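Local coordinates for geranyltranstransferase (IspA) (PDB 3LLW), which probably acts as a magnesium-dependent prenyltransferase of the FPP/GGPP synthase family, building isoprenoid diphosphates in terpenoid biosynthesis, at residues Y89-D94 with A103-H108; G219-L224 with K272-N277. All coordinates share one frame; numbering follows the deposited sequence.

Contact 1 (Y89-D94 with A103-H108)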
ATOM      1  N   TYR A  89       1.247  -3.284 -10.147  1.00 41.25           N
ATOM      2  CA  TYR A  89       2.431  -2.954  -9.342  1.00 39.91           C
ATOM      3  C   TYR A  89       3.281  -4.198  -9.115  1.00 42.74           C
ATOM      4  O   TYR A  89       4.522  -4.127  -9.186  1.00 34.70           O
ATOM      5  CB  TYR A  89       2.067  -2.264  -8.010  1.00 32.41           C
ATOM      6  CG  TYR A  89       2.410  -3.060  -6.752  1.00 37.35           C
ATOM      7  CD1 TYR A  89       3.735  -3.210  -6.325  1.00 30.97           C
ATOM      8  CD2 TYR A  89       1.408  -3.641  -5.981  1.00 36.38           C
ATOM      9  CE1 TYR A  89       4.057  -3.940  -5.214  1.00 32.32           C
ATOM     10  CE2 TYR A  89       1.719  -4.384  -4.861  1.00 31.49           C
ATOM     11  CZ  TYR A  89       3.033  -4.504  -4.463  1.00 27.23           C
ATOM     12  OH  TYR A  89       3.354  -5.224  -3.362  1.00 35.91           O
ATOM     13  N   SER A  90       2.626  -5.328  -8.835  1.00 38.08           N
ATOM     14  CA  SER A  90       3.354  -6.584  -8.682  1.00 44.99           C
ATOM     15  C   SER A  90       4.139  -6.943  -9.954  1.00 44.62           C
ATOM     16  O   SER A  90       5.277  -7.414  -9.869  1.00 45.12           O
ATOM     17  CB  SER A  90       2.432  -7.720  -8.261  1.00 39.03           C
ATOM     18  OG  SER A  90       1.531  -8.019  -9.295  1.00 52.01           O
ATOM     19  N   LEU A  91       3.546  -6.687 -11.123  1.00 48.10           N
ATOM     20  CA  LEU A  91       4.214  -6.950 -12.408  1.00 39.60           C
ATOM     21  C   LEU A  91       5.405  -6.031 -12.657  1.00 42.13           C
ATOM     22  O   LEU A  91       6.412  -6.452 -13.242  1.00 41.48           O
ATOM     23  CB  LEU A  91       3.221  -6.873 -13.572  1.00 41.31           C
ATOM     24  CG  LEU A  91       2.047  -7.856 -13.573  1.00 47.73           C
ATOM     25  CD1 LEU A  91       1.105  -7.602 -14.748  1.00 44.26           C
ATOM     26  CD2 LEU A  91       2.535  -9.303 -13.576  1.00 54.54           C
ATOM     27  N   ILE A  92       5.289  -4.786 -12.195  1.00 44.93           N
ATOM     28  CA  ILE A  92       6.349  -3.798 -12.327  1.00 48.01           C
ATOM     29  C   ILE A  92       7.566  -4.257 -11.537  1.00 51.74           C
ATOM     30  O   ILE A  92       8.721  -4.201 -12.021  1.00 40.53           O
ATOM     31  CB  ILE A  92       5.888  -2.397 -11.868  1.00 48.06           C
ATOM     32  CG1 ILE A  92       4.875  -1.834 -12.863  1.00 50.22           C
ATOM     33  CG2 ILE A  92       7.054  -1.430 -11.814  1.00 45.76           C
ATOM     34  CD1 ILE A  92       4.087  -0.684 -12.336  1.00 40.18           C
ATOM     35  N   HIS A  93       7.301  -4.748 -10.333  1.00 39.88           N
ATOM     36  CA  HIS A  93       8.379  -5.232  -9.480  1.00 43.25           C
ATOM     37  C   HIS A  93       8.918  -6.587  -9.915  1.00 44.22           C
ATOM     38  O   HIS A  93      10.129  -6.803  -9.879  1.00 47.33           O
ATOM     39  CB  HIS A  93       7.983  -5.162  -8.001  1.00 47.05           C
ATOM     40  CG  HIS A  93       7.988  -3.762  -7.471  1.00 46.32           C
ATOM     41  ND1 HIS A  93       7.959  -3.466  -6.130  1.00 36.44           N
ATOM     42  CD2 HIS A  93       8.082  -2.571  -8.115  1.00 44.37           C
ATOM     43  CE1 HIS A  93       7.998  -2.155  -5.967  1.00 27.76           C
ATOM     44  NE2 HIS A  93       8.076  -1.590  -7.155  1.00 54.94           N
ATOM     45  N   ASP A  94       8.037  -7.464 -10.388  1.00 38.16           N
ATOM     46  CA  ASP A  94       8.476  -8.741 -10.948  1.00 41.95           C
ATOM     47  C   ASP A  94       9.477  -8.554 -12.111  1.00 46.54           C
ATOM     48  O   ASP A  94      10.391  -9.353 -12.259  1.00 42.20           O
ATOM     49  CB  ASP A  94       7.280  -9.553 -11.436  1.00 42.57           C
ATOM     50  CG  ASP A  94       7.669 -10.948 -11.888  1.00 61.72           C
ATOM     51  OD1 ASP A  94       8.226 -11.712 -11.067  1.00 66.07           O
ATOM     52  OD2 ASP A  94       7.418 -11.276 -13.069  1.00 75.16           O
ATOM     53  N   ALA A 103      12.968  -6.471 -20.221  1.00 58.56           N
ATOM     54  CA  ALA A 103      12.915  -5.159 -20.889  1.00 49.96           C
ATOM     55  C   ALA A 103      11.601  -4.926 -21.658  1.00 47.41           C
ATOM     56  O   ALA A 103      11.286  -3.788 -22.041  1.00 41.39           O
ATOM     57  CB  ALA A 103      14.131  -4.956 -21.792  1.00 54.81           C
ATOM     58  N   LEU A 104      10.839  -6.001 -21.869  1.00 48.29           N
ATOM     59  CA  LEU A 104       9.500  -5.928 -22.464  1.00 50.47           C
ATOM     60  C   LEU A 104       8.427  -6.621 -21.622  1.00 50.42           C
ATOM     61  O   LEU A 104       8.699  -7.584 -20.902  1.00 51.58           O
ATOM     62  CB  LEU A 104       9.478  -6.491 -23.899  1.00 48.49           C
ATOM     63  CG  LEU A 104      10.327  -5.762 -24.963  1.00 55.85           C
ATOM     64  CD1 LEU A 104      10.667  -6.664 -26.162  1.00 46.52           C
ATOM     65  CD2 LEU A 104       9.676  -4.444 -25.424  1.00 42.09           C
ATOM     66  N   ARG A 105       7.211  -6.089 -21.713  1.00 47.28           N
ATOM     67  CA  ARG A 105       5.998  -6.729 -21.217  1.00 52.68           C
ATOM     68  C   ARG A 105       4.930  -6.437 -22.263  1.00 53.09           C
ATOM     69  O   ARG A 105       4.711  -5.268 -22.611  1.00 47.68           O
ATOM     70  CB  ARG A 105       5.570  -6.174 -19.852  1.00 52.15           C
ATOM     71  CG  ARG A 105       4.238  -6.740 -19.362  1.00 51.94           C
ATOM     72  CD  ARG A 105       4.086  -6.619 -17.865  1.00 56.38           C
ATOM     73  NE  ARG A 105       5.022  -7.484 -17.146  1.00 56.29           N
ATOM     74  CZ  ARG A 105       4.733  -8.707 -16.706  1.00 60.76           C
ATOM     75  NH1 ARG A 105       3.525  -9.227 -16.898  1.00 63.14           N
ATOM     76  NH2 ARG A 105       5.652  -9.406 -16.058  1.00 49.06           N
ATOM     77  N   ARG A 106       4.297  -7.502 -22.766  1.00 52.51           N
ATOM     78  CA  ARG A 106       3.375  -7.430 -23.906  1.00 51.82           C
ATOM     79  C   ARG A 106       3.960  -6.633 -25.091  1.00 45.09           C
ATOM     80  O   ARG A 106       3.262  -5.831 -25.713  1.00 46.10           O
ATOM     81  CB  ARG A 106       2.022  -6.848 -23.479  1.00 46.86           C
ATOM     82  CG  ARG A 106       1.321  -7.598 -22.354  1.00 60.15           C
ATOM     83  CD  ARG A 106      -0.089  -7.022 -22.073  1.00 54.89           C
ATOM     84  NE  ARG A 106      -1.034  -7.257 -23.177  1.00 68.38           N
ATOM     85  CZ  ARG A 106      -1.519  -6.308 -23.984  1.00 73.50           C
ATOM     86  NH1 ARG A 106      -1.166  -5.036 -23.830  1.00 74.85           N
ATOM     87  NH2 ARG A 106      -2.365  -6.631 -24.953  1.00 73.52           N
ATOM     88  N   ASN A 107       5.247  -6.845 -25.373  1.00 50.29           N
ATOM     89  CA  ASN A 107       5.983  -6.142 -26.443  1.00 55.26           C
ATOM     90  C   ASN A 107       6.047  -4.594 -26.305  1.00 60.66           C
ATOM     91  O   ASN A 107       6.266  -3.866 -27.294  1.00 60.87           O
ATOM     92  CB  ASN A 107       5.482  -6.578 -27.841  1.00 53.20           C
ATOM     93  CG  ASN A 107       6.577  -6.522 -28.903  1.00 56.79           C
ATOM     94  OD1 ASN A 107       7.716  -6.914 -28.659  1.00 57.10           O
ATOM     95  ND2 ASN A 107       6.229  -6.026 -30.088  1.00 57.71           N
ATOM     96  N   HIS A 108       5.858  -4.113 -25.072  1.00 61.08           N
ATOM     97  CA  HIS A 108       6.011  -2.703 -24.705  1.00 61.19           C
ATOM     98  C   HIS A 108       7.200  -2.622 -23.767  1.00 58.60           C
ATOM     99  O   HIS A 108       7.422  -3.556 -23.002  1.00 59.13           O
ATOM    100  CB  HIS A 108       4.783  -2.198 -23.950  1.00 67.04           C
ATOM    101  CG  HIS A 108       3.568  -2.008 -24.803  1.00 81.58           C
ATOM    102  ND1 HIS A 108       3.434  -0.956 -25.684  1.00 92.78           N
ATOM    103  CD2 HIS A 108       2.415  -2.714 -24.879  1.00 90.51           C
ATOM    104  CE1 HIS A 108       2.258  -1.033 -26.281  1.00 96.83           C
ATOM    105  NE2 HIS A 108       1.619  -2.090 -25.810  1.00 97.40           N
TER

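Contact 2 (G219-L224 with K272-N277)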
ATOM      1  N   GLY A 219     -12.656 -19.241  -5.633  1.00 51.29           N
ATOM      2  CA  GLY A 219     -11.580 -18.439  -6.201  1.00 48.52           C
ATOM      3  C   GLY A 219     -10.208 -19.032  -6.026  1.00 48.66           C
ATOM      4  O   GLY A 219      -9.386 -18.980  -6.942  1.00 53.11           O
ATOM      5  N   LEU A 220      -9.964 -19.604  -4.851  1.00 46.78           N
ATOM      6  CA  LEU A 220      -8.723 -20.322  -4.588  1.00 50.07           C
ATOM      7  C   LEU A 220      -8.543 -21.491  -5.553  1.00 53.71           C
ATOM      8  O   LEU A 220      -7.448 -21.691  -6.105  1.00 54.28           O
ATOM      9  CB  LEU A 220      -8.695 -20.822  -3.143  1.00 43.73           C
ATOM     10  CG  LEU A 220      -7.772 -20.208  -2.084  1.00 48.85           C
ATOM     11  CD1 LEU A 220      -7.516 -18.717  -2.265  1.00 41.41           C
ATOM     12  CD2 LEU A 220      -8.317 -20.499  -0.680  1.00 54.57           C
ATOM     13  N   LYS A 221      -9.626 -22.243  -5.760  1.00 55.72           N
ATOM     14  CA  LYS A 221      -9.616 -23.417  -6.628  1.00 55.32           C
ATOM     15  C   LYS A 221      -9.466 -23.019  -8.083  1.00 49.57           C
ATOM     16  O   LYS A 221      -8.702 -23.623  -8.833  1.00 51.28           O
ATOM     17  CB  LYS A 221     -10.892 -24.228  -6.434  1.00 59.36           C
ATOM     18  CG  LYS A 221     -10.719 -25.708  -6.669  1.00 67.01           C
ATOM     19  CD  LYS A 221     -12.039 -26.450  -6.492  1.00 75.88           C
ATOM     20  CE  LYS A 221     -11.869 -27.653  -5.579  1.00 83.07           C
ATOM     21  NZ  LYS A 221     -10.556 -28.357  -5.787  1.00 86.07           N
ATOM     22  N   MET A 222     -10.180 -21.977  -8.472  1.00 45.71           N
ATOM     23  CA  MET A 222     -10.126 -21.485  -9.834  1.00 49.78           C
ATOM     24  C   MET A 222      -8.783 -20.807 -10.171  1.00 52.10           C
ATOM     25  O   MET A 222      -8.314 -20.884 -11.307  1.00 46.63           O
ATOM     26  CB  MET A 222     -11.283 -20.532 -10.068  1.00 52.10           C
ATOM     27  CG  MET A 222     -11.308 -19.947 -11.442  1.00 62.80           C
ATOM     28  SD  MET A 222     -11.279 -18.169 -11.263  1.00 66.44           S
ATOM     29  CE  MET A 222     -12.866 -17.957 -10.453  1.00 53.36           C
ATOM     30  N   GLY A 223      -8.181 -20.152  -9.177  1.00 49.09           N
ATOM     31  CA  GLY A 223      -6.892 -19.505  -9.333  1.00 49.28           C
ATOM     32  C   GLY A 223      -5.779 -20.505  -9.539  1.00 49.72           C
ATOM     33  O   GLY A 223      -4.845 -20.254 -10.303  1.00 52.58           O
ATOM     34  N   LEU A 224      -5.879 -21.638  -8.846  1.00 51.52           N
ATOM     35  CA  LEU A 224      -4.985 -22.765  -9.081  1.00 50.93           C
ATOM     36  C   LEU A 224      -5.153 -23.263 -10.510  1.00 50.76           C
ATOM     37  O   LEU A 224      -4.170 -23.404 -11.253  1.00 48.46           O
ATOM     38  CB  LEU A 224      -5.255 -23.899  -8.092  1.00 48.39           C
ATOM     39  CG  LEU A 224      -4.404 -25.171  -8.218  1.00 56.76           C
ATOM     40  CD1 LEU A 224      -2.906 -24.873  -8.040  1.00 49.72           C
ATOM     41  CD2 LEU A 224      -4.873 -26.235  -7.220  1.00 54.00           C
ATOM     42  N   LYS A 272     -10.649 -28.382 -13.962  1.00 52.61           N
ATOM     43  CA  LYS A 272     -11.686 -27.751 -14.799  1.00 57.84           C
ATOM     44  C   LYS A 272     -13.051 -28.279 -14.427  1.00 62.34           C
ATOM     45  O   LYS A 272     -13.956 -27.514 -14.089  1.00 67.69           O
ATOM     46  CB  LYS A 272     -11.462 -28.126 -16.258  1.00 58.85           C
ATOM     47  CG  LYS A 272     -11.315 -26.986 -17.237  1.00 70.12           C
ATOM     48  CD  LYS A 272      -9.845 -26.662 -17.462  1.00 63.47           C
ATOM     49  CE  LYS A 272      -9.550 -26.286 -18.913  1.00 66.24           C
ATOM     50  NZ  LYS A 272      -9.391 -27.463 -19.810  1.00 69.15           N
ATOM     51  N   THR A 273     -13.161 -29.607 -14.494  1.00 66.15           N
ATOM     52  CA  THR A 273     -14.382 -30.356 -14.246  1.00 67.27           C
ATOM     53  C   THR A 273     -14.863 -30.064 -12.842  1.00 65.40           C
ATOM     54  O   THR A 273     -16.004 -29.667 -12.656  1.00 68.39           O
ATOM     55  CB  THR A 273     -14.140 -31.889 -14.432  1.00 69.78           C
ATOM     56  OG1 THR A 273     -13.900 -32.168 -15.816  1.00 62.94           O
ATOM     57  CG2 THR A 273     -15.333 -32.714 -13.942  1.00 67.10           C
ATOM     58  N   GLU A 274     -13.956 -30.229 -11.881  1.00 62.48           N
ATOM     59  CA  GLU A 274     -14.216 -30.018 -10.467  1.00 62.32           C
ATOM     60  C   GLU A 274     -14.722 -28.601 -10.176  1.00 63.30           C
ATOM     61  O   GLU A 274     -15.677 -28.418  -9.413  1.00 62.98           O
ATOM     62  CB  GLU A 274     -12.924 -30.285  -9.703  1.00 64.26           C
ATOM     63  CG  GLU A 274     -13.098 -30.596  -8.241  1.00 74.19           C
ATOM     64  CD  GLU A 274     -11.774 -30.814  -7.546  1.00 78.40           C
ATOM     65  OE1 GLU A 274     -10.744 -30.969  -8.240  1.00 77.32           O
ATOM     66  OE2 GLU A 274     -11.761 -30.828  -6.298  1.00 81.88           O
ATOM     67  N   VAL A 275     -14.071 -27.621 -10.805  1.00 59.08           N
ATOM     68  CA  VAL A 275     -14.419 -26.199 -10.709  1.00 61.80           C
ATOM     69  C   VAL A 275     -15.831 -25.979 -11.251  1.00 64.26           C
ATOM     70  O   VAL A 275     -16.699 -25.494 -10.522  1.00 61.00           O
ATOM     71  CB  VAL A 275     -13.343 -25.291 -11.432  1.00 63.03           C
ATOM     72  CG1 VAL A 275     -13.872 -23.915 -11.752  1.00 65.45           C
ATOM     73  CG2 VAL A 275     -12.090 -25.155 -10.582  1.00 59.19           C
ATOM     74  N   LEU A 276     -16.061 -26.391 -12.501  1.00 68.70           N
ATOM     75  CA  LEU A 276     -17.373 -26.266 -13.157  1.00 71.14           C
ATOM     76  C   LEU A 276     -18.504 -27.007 -12.432  1.00 70.88           C
ATOM     77  O   LEU A 276     -19.626 -26.517 -12.368  1.00 74.42           O
ATOM     78  CB  LEU A 276     -17.285 -26.706 -14.623  1.00 69.36           C
ATOM     79  CG  LEU A 276     -17.090 -25.653 -15.731  1.00 75.35           C
ATOM     80  CD1 LEU A 276     -16.510 -24.306 -15.252  1.00 72.56           C
ATOM     81  CD2 LEU A 276     -16.259 -26.224 -16.893  1.00 70.11           C
ATOM     82  N   ASN A 277     -18.192 -28.162 -11.857  1.00 70.43           N
ATOM     83  CA  ASN A 277     -19.172 -28.951 -11.124  1.00 76.56           C
ATOM     84  C   ASN A 277     -19.561 -28.343  -9.778  1.00 73.44           C
ATOM     85  O   ASN A 277     -20.719 -28.412  -9.373  1.00 77.71           O
ATOM     86  CB  ASN A 277     -18.668 -30.387 -10.934  1.00 80.37           C
ATOM     87  CG  ASN A 277     -19.789 -31.362 -10.667  1.00 88.68           C
ATOM     88  OD1 ASN A 277     -20.714 -31.504 -11.475  1.00 87.69           O
ATOM     89  ND2 ASN A 277     -19.720 -32.041  -9.524  1.00 94.21           N
TER

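Contact 1 (Y89-D94 with A103-H108)
Leu91, near the C-terminal end of helix 73-94, and Arg105, reaching back from strand 104-105, make the close part of this contact. The guanidinium lies with one face against the leucine: CB of Leu91 stands 3.9 Å above the plane, over its centre, while CD2 of Leu91 comes to 3.5 Å from Arg105 NH1. Arg105 leaves its strand with CG anti to the backbone N (chi1 175°), and a bend at chi3 lays the flat head over the leucine; the two side chains as a whole cross at about a right angle.

The polar side is looser. Asp94 OD2 sits at the guanidinium edge, near its plane, but 3.9 Å from Arg105 NH2, a long salt bridge, with the carboxylate and guanidinium planes 67° apart. A stronger partner is Asp95, whose OD2 forms a salt bridge with Arg105 NE. Asp94 OD1 lies close to Asp100 OD2 and takes a weak hydrogen bond from Gln165 NE2. All three touching residues remain partly exposed. Asp94 and Asp100 are magnesium ligands of this protein, although no magnesium is bound to this chain here, and Asp94-Asp95 with Asp100 form the first aspartate-rich motif (DDxxxxD) of the trans-prenyltransferase fold.

Contact 2 (G219-L224 with K272-N277)
The charged part of the contact is a salt bridge between Lys221 and Glu274, with NZ of Lys221 donating a hydrogen bond of 2.8 Å to Glu274 OE2. The ammonium group approaches from above the carboxylate, 70° out of its plane, and leaves Glu274 OE1 farther away, at 3.6 Å from Lys221 NZ. Glu274 holds its chain extended beyond CG, whereas Lys221 bends at chi3 and again at chi4 (-38°), which turns the ammonium end toward the acid; the two side chains cross at about a right angle. Glu274 is exposed and Lys221 partly so, placing the pair at the outer margin of the interface.

Nonpolar contact lies deeper and is carried by Val275. Its CG2 rests 4.1 Å from Lys221 O and 4.2 Å from Lys221 CG, so the aliphatic base of the lysine is used as well as its charge. The same methyl is 4.2 Å from Met222 CA; Met222 and Val275 have the closest pair of CA atoms, 6.4 Å apart, and the methionine's thioether end leads away from the valine.

The axes of segments 219-224 and 272-277 run roughly antiparallel, 152° between their N-to-C directions, and approach to 10.0 Å. Helix 287-301 joins them through Leu297, which touches both Met222 and Val275, while helices 178-204 and 51-63 also pack against Met222, within the all-helical bundle.

Contact 1 closes before contact 2 opens along the chain, and both belong to the polyprenyl synthetase part of the protein. Their centres are 27 Å apart, on opposite sides of the chain's centre, and their nearest atoms remain about 14 Å from each other. They share no helix or strand: contact 1 joins the end of helix 73-94 to the small two-stranded hairpin, whereas contact 2 pairs helix 209-236 with helix 261-279. The second subunit reaches His93 and Tyr89 in contact 1 but touches neither segment of contact 2. The metal-binding region and this later helix pairing thus occupy separate parts of one helical fold.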